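Local coordinates for Sqt1 (Chaetomium thermophilum, PDB 4ZOY), which is a WD40-repeat beta-propeller chaperone of ribosome biogenesis that probably captures its dedicated ribosomal protein client while it is still being synthesised, at residues A[183-195]-A[207-220]. Sequence-based numbering, arbitrary orientation.
Sequences VQSYFLHTGPCTA and TVSEDESLHVYDVF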
loop_
_atom_site.group_PDB
_atom_site.type_symbol
_atom_site.label_atom_id
_atom_site.label_comp_id
_atom_site.label_asym_id
_atom_site.label_seq_id
_atom_site.Cartn_x
_atom_site.Cartn_y
_atom_site.Cartn_z
ATOM N N VAL A 183 0.226 2.756 21.165
ATOM C CA VAL A 183 1.268 1.758 21.426
ATOM C C VAL A 183 2.662 2.370 21.317
ATOM O O VAL A 183 3.531 2.130 22.165
ATOM C CB VAL A 183 1.141 0.585 20.457
ATOM C CG1 VAL A 183 2.216 -0.468 20.728
ATOM C CG2 VAL A 183 -0.251 -0.022 20.548
ATOM N N GLN A 184 2.875 3.153 20.260
ATOM C CA GLN A 184 4.138 3.846 20.027
ATOM C C GLN A 184 3.924 5.175 19.336
ATOM O O GLN A 184 2.974 5.337 18.569
ATOM C CB GLN A 184 5.084 3.014 19.149
ATOM C CG GLN A 184 5.431 1.644 19.657
ATOM C CD GLN A 184 6.466 1.653 20.763
ATOM O OE1 GLN A 184 6.973 2.702 21.158
ATOM N NE2 GLN A 184 6.800 0.467 21.254
ATOM N N SER A 185 4.821 6.115 19.607
ATOM C CA SER A 185 4.920 7.341 18.826
ATOM C C SER A 185 6.399 7.629 18.631
ATOM O O SER A 185 7.123 7.913 19.589
ATOM C CB SER A 185 4.211 8.516 19.507
ATOM O OG SER A 185 4.829 8.836 20.746
ATOM N N TYR A 186 6.849 7.524 17.387
ATOM C CA TYR A 186 8.259 7.664 17.047
ATOM C C TYR A 186 8.529 8.952 16.297
ATOM O O TYR A 186 7.730 9.352 15.446
ATOM C CB TYR A 186 8.725 6.512 16.173
ATOM C CG TYR A 186 8.584 5.134 16.754
ATOM C CD1 TYR A 186 9.408 4.705 17.792
ATOM C CD2 TYR A 186 7.659 4.237 16.233
ATOM C CE1 TYR A 186 9.290 3.427 18.309
ATOM C CE2 TYR A 186 7.538 2.965 16.738
ATOM C CZ TYR A 186 8.363 2.560 17.774
ATOM O OH TYR A 186 8.240 1.279 18.258
ATOM N N PHE A 187 9.666 9.579 16.588
ATOM C CA PHE A 187 10.029 10.855 15.989
ATOM C C PHE A 187 11.464 10.834 15.496
ATOM O O PHE A 187 12.241 11.756 15.751
ATOM C CB PHE A 187 9.824 11.989 17.005
ATOM C CG PHE A 187 8.441 12.024 17.578
ATOM C CD1 PHE A 187 7.415 12.663 16.901
ATOM C CD2 PHE A 187 8.159 11.396 18.778
ATOM C CE1 PHE A 187 6.133 12.680 17.415
ATOM C CE2 PHE A 187 6.877 11.413 19.299
ATOM C CZ PHE A 187 5.865 12.053 18.614
ATOM N N LEU A 188 11.813 9.780 14.775
ATOM C CA LEU A 188 13.185 9.595 14.315
ATOM C C LEU A 188 13.434 10.201 12.934
ATOM O O LEU A 188 14.479 10.812 12.720
ATOM C CB LEU A 188 13.552 8.109 14.322
ATOM C CG LEU A 188 13.566 7.469 15.717
ATOM C CD1 LEU A 188 14.035 6.031 15.657
ATOM C CD2 LEU A 188 14.430 8.273 16.673
ATOM N N HIS A 189 12.503 10.032 11.991
ATOM C CA HIS A 189 12.628 10.719 10.701
ATOM C C HIS A 189 12.602 12.228 10.926
ATOM O O HIS A 189 11.898 12.696 11.815
ATOM C CB HIS A 189 11.499 10.356 9.736
ATOM C CG HIS A 189 11.423 8.905 9.365
ATOM N ND1 HIS A 189 12.469 8.209 8.802
ATOM C CD2 HIS A 189 10.383 8.042 9.419
ATOM C CE1 HIS A 189 12.082 6.970 8.542
ATOM N NE2 HIS A 189 10.819 6.846 8.907
ATOM N N THR A 190 13.336 12.976 10.105
ATOM C CA THR A 190 13.384 14.439 10.228
ATOM C C THR A 190 12.695 15.150 9.064
ATOM O O THR A 190 12.649 16.379 9.019
ATOM C CB THR A 190 14.840 14.966 10.329
ATOM O OG1 THR A 190 15.484 14.883 9.051
ATOM C CG2 THR A 190 15.633 14.175 11.349
ATOM N N GLY A 191 12.179 14.374 8.118
ATOM C CA GLY A 191 11.363 14.896 7.038
ATOM C C GLY A 191 10.155 13.988 6.884
ATOM O O GLY A 191 10.054 12.984 7.586
ATOM N N PRO A 192 9.242 14.324 5.960
ATOM C CA PRO A 192 8.014 13.541 5.764
ATOM C C PRO A 192 8.260 12.036 5.705
ATOM O O PRO A 192 9.181 11.569 5.033
ATOM C CB PRO A 192 7.487 14.051 4.425
ATOM C CG PRO A 192 7.961 15.480 4.383
ATOM C CD PRO A 192 9.309 15.482 5.049
ATOM N N CYS A 193 7.448 11.290 6.443
ATOM C CA CYS A 193 7.495 9.838 6.395
ATOM C C CYS A 193 6.608 9.364 5.250
ATOM O O CYS A 193 5.384 9.526 5.285
ATOM C CB CYS A 193 7.044 9.240 7.723
ATOM S SG CYS A 193 7.046 7.430 7.710
ATOM N N THR A 194 7.234 8.802 4.225
ATOM C CA THR A 194 6.569 8.587 2.944
ATOM C C THR A 194 5.902 7.226 2.803
ATOM O O THR A 194 4.966 7.072 2.015
ATOM C CB THR A 194 7.566 8.741 1.789
ATOM O OG1 THR A 194 8.727 7.957 2.081
ATOM C CG2 THR A 194 7.972 10.192 1.635
ATOM N N ALA A 195 6.385 6.235 3.553
ATOM C CA ALA A 195 5.863 4.876 3.436
ATOM C C ALA A 195 6.219 4.037 4.646
ATOM O O ALA A 195 7.211 4.306 5.336
ATOM C CB ALA A 195 6.385 4.184 2.157
ATOM N N THR A 207 9.817 1.992 8.209
ATOM C CA THR A 207 9.343 3.228 7.590
ATOM C C THR A 207 10.490 4.012 6.976
ATOM O O THR A 207 11.651 3.911 7.399
ATOM C CB THR A 207 8.574 4.120 8.585
ATOM O OG1 THR A 207 9.467 4.627 9.588
ATOM C CG2 THR A 207 7.447 3.327 9.251
ATOM N N VAL A 208 10.152 4.777 5.949
ATOM C CA VAL A 208 11.143 5.548 5.203
ATOM C C VAL A 208 10.698 6.989 5.055
ATOM O O VAL A 208 9.529 7.310 5.257
ATOM C CB VAL A 208 11.397 4.948 3.813
ATOM C CG1 VAL A 208 12.052 3.590 3.949
ATOM C CG2 VAL A 208 10.094 4.857 3.005
ATOM N N SER A 209 11.646 7.848 4.687
ATOM C CA SER A 209 11.426 9.288 4.685
ATOM C C SER A 209 12.093 9.979 3.507
ATOM O O SER A 209 13.096 9.493 2.972
ATOM C CB SER A 209 11.943 9.889 6.002
ATOM O OG SER A 209 11.917 11.308 6.005
ATOM N N GLU A 210 11.511 11.113 3.113
ATOM C CA GLU A 210 12.139 12.038 2.168
ATOM C C GLU A 210 13.548 12.437 2.601
ATOM O O GLU A 210 14.365 12.803 1.765
ATOM C CB GLU A 210 11.283 13.299 2.003
ATOM C CG GLU A 210 9.999 13.069 1.243
ATOM C CD GLU A 210 9.195 14.338 1.017
ATOM O OE1 GLU A 210 9.700 15.443 1.315
ATOM O OE2 GLU A 210 8.043 14.218 0.550
ATOM N N ASP A 211 13.830 12.364 3.900
ATOM C CA ASP A 211 15.136 12.772 4.427
ATOM C C ASP A 211 16.196 11.676 4.270
ATOM O O ASP A 211 17.327 11.827 4.739
ATOM C CB ASP A 211 14.999 13.214 5.901
ATOM C CG ASP A 211 15.046 12.056 6.899
ATOM O OD1 ASP A 211 14.939 10.867 6.519
ATOM O OD2 ASP A 211 15.190 12.348 8.106
ATOM N N GLU A 212 15.799 10.580 3.613
ATOM C CA GLU A 212 16.660 9.464 3.198
ATOM C C GLU A 212 16.874 8.413 4.293
ATOM O O GLU A 212 17.609 7.449 4.088
ATOM C CB GLU A 212 18.007 9.987 2.659
ATOM C CG GLU A 212 17.792 10.924 1.468
ATOM C CD GLU A 212 19.027 11.682 1.018
ATOM O OE1 GLU A 212 20.150 11.193 1.230
ATOM O OE2 GLU A 212 18.858 12.761 0.411
ATOM N N SER A 213 16.198 8.561 5.433
ATOM C CA SER A 213 16.370 7.575 6.505
ATOM C C SER A 213 15.373 6.410 6.452
ATOM O O SER A 213 14.249 6.529 5.936
ATOM C CB SER A 213 16.299 8.247 7.882
ATOM O OG SER A 213 15.060 8.892 8.115
ATOM N N LEU A 214 15.838 5.280 6.976
ATOM C CA LEU A 214 15.052 4.072 7.208
ATOM C C LEU A 214 15.131 3.726 8.681
ATOM O O LEU A 214 16.224 3.635 9.220
ATOM C CB LEU A 214 15.587 2.895 6.387
ATOM C CG LEU A 214 15.241 1.468 6.823
ATOM C CD1 LEU A 214 13.767 1.142 6.527
ATOM C CD2 LEU A 214 16.130 0.429 6.152
ATOM N N HIS A 215 13.988 3.537 9.329
ATOM C CA HIS A 215 13.958 3.038 10.698
ATOM C C HIS A 215 13.033 1.844 10.763
ATOM O O HIS A 215 11.948 1.854 10.170
ATOM C CB HIS A 215 13.525 4.119 11.682
ATOM C CG HIS A 215 14.471 5.272 11.730
ATOM N ND1 HIS A 215 15.707 5.184 12.339
ATOM C CD2 HIS A 215 14.391 6.516 11.207
ATOM C CE1 HIS A 215 16.336 6.335 12.206
ATOM N NE2 HIS A 215 15.565 7.161 11.520
ATOM N N VAL A 216 13.462 0.807 11.471
ATOM C CA VAL A 216 12.647 -0.379 11.625
ATOM C C VAL A 216 12.366 -0.564 13.114
ATOM O O VAL A 216 13.252 -0.945 13.878
ATOM C CB VAL A 216 13.332 -1.621 11.034
ATOM C CG1 VAL A 216 12.404 -2.814 11.142
ATOM C CG2 VAL A 216 13.708 -1.372 9.560
ATOM N N TYR A 217 11.125 -0.278 13.509
ATOM C CA TYR A 217 10.774 -0.175 14.926
ATOM C C TYR A 217 10.417 -1.498 15.548
ATOM O O TYR A 217 9.697 -2.310 14.967
ATOM C CB TYR A 217 9.602 0.791 15.130
ATOM C CG TYR A 217 9.746 2.078 14.365
ATOM C CD1 TYR A 217 10.586 3.096 14.805
ATOM C CD2 TYR A 217 9.042 2.266 13.187
ATOM C CE1 TYR A 217 10.717 4.272 14.077
ATOM C CE2 TYR A 217 9.164 3.423 12.460
ATOM C CZ TYR A 217 9.999 4.424 12.906
ATOM O OH TYR A 217 10.111 5.569 12.159
ATOM N N ASP A 218 10.925 -1.693 16.762
ATOM C CA ASP A 218 10.574 -2.824 17.617
ATOM C C ASP A 218 9.257 -2.548 18.341
ATOM O O ASP A 218 9.251 -2.212 19.530
ATOM C CB ASP A 218 11.700 -3.069 18.627
ATOM C CG ASP A 218 11.430 -4.242 19.550
ATOM O OD1 ASP A 218 10.818 -5.232 19.115
ATOM O OD2 ASP A 218 11.871 -4.166 20.721
ATOM N N VAL A 219 8.148 -2.685 17.621
ATOM C CA VAL A 219 6.890 -2.088 18.066
ATOM C C VAL A 219 6.380 -2.674 19.388
ATOM O O VAL A 219 5.826 -1.945 20.226
ATOM C CB VAL A 219 5.815 -2.242 16.976
ATOM C CG1 VAL A 219 4.443 -1.830 17.496
ATOM C CG2 VAL A 219 6.202 -1.385 15.770
ATOM N N PHE A 220 6.575 -3.972 19.582
ATOM C CA PHE A 220 6.030 -4.640 20.761
ATOM C C PHE A 220 7.090 -5.093 21.757
ATOM O O PHE A 220 6.786 -5.865 22.663
ATOM C CB PHE A 220 5.165 -5.816 20.322
ATOM C CG PHE A 220 4.012 -5.406 19.442
ATOM C CD1 PHE A 220 2.900 -4.773 19.972
ATOM C CD2 PHE A 220 4.066 -5.616 18.078
ATOM C CE1 PHE A 220 1.848 -4.373 19.150
ATOM C CE2 PHE A 220 3.018 -5.225 17.250
ATOM C CZ PHE A 220 1.911 -4.599 17.782
HETATM O O HOH W 1 9.099 -1.109 22.507
HETATM O O HOH W 2 10.337 0.615 19.882
HETATM O O HOH W 3 16.647 9.788 11.263
HETATM O O HOH W 4 10.007 8.501 12.858
#
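His189 reaches in between Ser213 and Thr207. Its ND1 donates to Ser213 OG at 2.8 Å, with the oxygen in the ring plane, and NE2 is hydrogen-bonded to Thr207 OG1 at 2.7 Å; Ser209 CB packs over one ring face. The two bonds fix the flip of the imidazole. Next along, Leu188 lays its CB over the face of the His215 ring, 3.7 Å from the centroid. Tyr186 and Tyr217 then form an offset stack, centroids 3.9 Å apart and planes at 11°. Strand 180-186 closes one propeller blade and the His189 loop leads into the next, tied to it by a variant of the WD40 Asp-His-Ser/Thr-Trp network: Tyr217 takes the tryptophan position, its OH 2.8 Å from Thr207 OG1, and Ser213 links Asp211 to His189. Asp211 sits in the type I turn Ser209 to Glu212, its CG between backbone N and carbonyl carbon (chi1 84°), which brings the carboxylate to both Thr190 and Ser213. OD1 accepts from Ser213 N, closing an Asx turn, and from Ser213 OG at 2.5 Å, orienting the hydroxyl; OD2 takes Thr190 OG1 on its anti lone pair and Thr190 N from above the carboxylate plane. With an alanine in place of Asp211, Thr190 would probably lose this shared acceptor, and Ser213 OG would be likely to turn from His189.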